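Local coordinates for protein paraflagellar rod component (Trypanosoma cruzi, PDB 6XYB) that is of unknown function but is a conserved kinetoplastid-specific protein, named as a paraflagellar rod component, that binds magnesium ions, at residues I101-S104 / E105-K108. Sequence-based numbering, arbitrary orientation. Where two conformers were deposited one is given.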
ATOM      1  N   ILE C 101       4.918  -2.311   7.181  1.00 14.24           N
ATOM      2  CA  ILE C 101       4.637  -2.430   8.625  1.00 13.00           C
ATOM      3  C   ILE C 101       5.863  -1.964   9.420  1.00 12.60           C
ATOM      4  O   ILE C 101       6.987  -1.971   8.861  1.00 14.99           O
ATOM      5  CB  ILE C 101       4.264  -3.855   9.036  1.00 15.18           C
ATOM      6  CG1 ILE C 101       5.372  -4.827   8.664  1.00 16.20           C
ATOM      7  CG2 ILE C 101       2.986  -4.289   8.404  1.00 19.40           C
ATOM      8  CD1 ILE C 101       5.165  -6.275   9.126  1.00 20.64           C
ATOM      9  N   ARG C 102       5.659  -1.689  10.702  1.00 15.10           N
ATOM     10  CA  ARG C 102       6.783  -1.477  11.638  1.00 20.13           C
ATOM     11  C   ARG C 102       6.616  -2.410  12.805  1.00 20.32           C
ATOM     12  O   ARG C 102       5.493  -2.480  13.315  1.00 21.32           O
ATOM     13  CB  ARG C 102       6.869  -0.022  12.073  1.00 20.63           C
ATOM     14  CG  ARG C 102       8.072   0.206  12.963  1.00 29.38           C
ATOM     15  CD  ARG C 102       8.357   1.682  13.132  1.00 29.01           C
ATOM     16  NE  ARG C 102       9.557   1.896  13.928  1.00 33.99           N
ATOM     17  CZ  ARG C 102       9.648   1.672  15.240  1.00 35.71           C
ATOM     18  NH1 ARG C 102       8.599   1.274  15.951  1.00 40.49           N
ATOM     19  NH2 ARG C 102      10.789   1.876  15.867  1.00 48.90           N
ATOM     20  N   ASP C 103       7.723  -2.965  13.267  1.00 23.17           N
ATOM     21  CA  ASP C 103       7.762  -3.920  14.401  1.00 28.33           C
ATOM     22  C   ASP C 103       8.347  -3.138  15.570  1.00 31.23           C
ATOM     23  O   ASP C 103       9.523  -2.715  15.493  1.00 30.74           O
ATOM     24  CB  ASP C 103       8.474  -5.208  13.997  1.00 36.70           C
ATOM     25  CG  ASP C 103       8.647  -6.193  15.145  1.00 34.22           C
ATOM     26  OD1 ASP C 103       8.553  -5.761  16.319  1.00 46.87           O
ATOM     27  OD2 ASP C 103       8.932  -7.364  14.856  1.00 40.03           O
ATOM     28  N   SER C 104       7.512  -2.861  16.563  1.00 33.88           N
ATOM     29  CA  SER C 104       7.852  -1.976  17.706  0.50 37.39           C
ATOM     30  C   SER C 104       8.971  -2.609  18.546  1.00 38.91           C
ATOM     31  O   SER C 104       9.711  -1.847  19.216  1.00 41.16           O
ATOM     32  CB  SER C 104       6.614  -1.676  18.541  0.50 40.09           C
ATOM     33  OG  SER C 104       5.584  -1.084  17.750  0.50 45.48           O
ATOM     34  N   GLU C 105       9.079  -3.941  18.524  1.00 40.21           N
ATOM     35  CA  GLU C 105       9.991  -4.684  19.441  1.00 50.57           C
ATOM     36  C   GLU C 105      11.402  -4.807  18.843  1.00 48.98           C
ATOM     37  O   GLU C 105      12.377  -4.637  19.599  1.00 52.47           O
ATOM     38  CB  GLU C 105       9.356  -6.022  19.812  1.00 71.47           C
ATOM     39  CG  GLU C 105       9.362  -7.055  18.704  1.00116.93           C
ATOM     40  CD  GLU C 105       9.477  -8.450  19.267  1.00 64.80           C
ATOM     41  OE1 GLU C 105       9.930  -8.547  20.455  1.00106.98           O
ATOM     42  OE2 GLU C 105       9.092  -9.416  18.533  1.00149.39           O
ATOM     43  N   SER C 106      11.515  -5.089  17.543  1.00 46.64           N
ATOM     44  CA  SER C 106      12.801  -5.104  16.802  1.00 40.71           C
ATOM     45  C   SER C 106      13.188  -3.667  16.410  1.00 34.74           C
ATOM     46  O   SER C 106      14.360  -3.439  16.103  1.00 36.95           O
ATOM     47  CB  SER C 106      12.677  -5.941  15.571  1.00 38.00           C
ATOM     48  OG  SER C 106      11.836  -5.265  14.652  1.00 41.52           O
ATOM     49  N   GLY C 107      12.204  -2.770  16.280  1.00 35.15           N
ATOM     50  CA  GLY C 107      12.398  -1.397  15.793  1.00 31.96           C
ATOM     51  C   GLY C 107      12.611  -1.361  14.289  1.00 27.21           C
ATOM     52  O   GLY C 107      13.174  -0.393  13.790  1.00 34.57           O
ATOM     53  N   LYS C 108      12.268  -2.415  13.551  1.00 23.51           N
ATOM     54  CA  LYS C 108      12.525  -2.502  12.099  1.00 25.01           C
ATOM     55  C   LYS C 108      11.239  -2.274  11.310  1.00 19.27           C
ATOM     56  O   LYS C 108      10.149  -2.621  11.813  1.00 22.54           O
ATOM     57  CB  LYS C 108      13.112  -3.859  11.699  1.00 29.44           C
ATOM     58  CG  LYS C 108      14.373  -4.358  12.413  1.00 30.21           C
ATOM     59  CD  LYS C 108      14.934  -5.619  11.782  1.00 38.50           C
ATOM     60  CE  LYS C 108      16.229  -6.068  12.425  1.00 50.91           C
ATOM     61  NZ  LYS C 108      17.384  -5.327  11.880  1.00 62.32           N
TER
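Asp103 meets the turn 105-108 with both its backbone and its carboxylate. Its N donates to Lys108 O over 2.8 Å in an almost straight bond (168° at the hydrogen), while Gly107 N gives Asp103 O a weak, bent bond. With CG anti to the backbone N (chi1 176°), the carboxylate lies over the turn, and OD1 appears to accept from Glu105 N (2.9 Å) and, more distantly, from Ser106 N. The model crowds OD1, so these two bonds are less sure, but a short acidic side chain suits a place facing successive backbone N-H groups. Ser106 OG packs 3.4 Å from Asp103 CB and turns back to accept from Lys108 N at 3.1 Å, an ST turn. The backbone bonds and the ST turn close the hairpin loop joining antiparallel strands 93-103 and 108-117. Gly107 suits its place because its phi is positive (75°). The extended Arg102 brings one face of its guanidinium over Gly107 CA, 3.6 Å from NH2. Farther out, Lys108 NZ bonds to Asn14 O, and Arg102 makes a long, weak ion pair with Asp103 of a third subunit, while Ser104 packs on Ser104 of two other subunits.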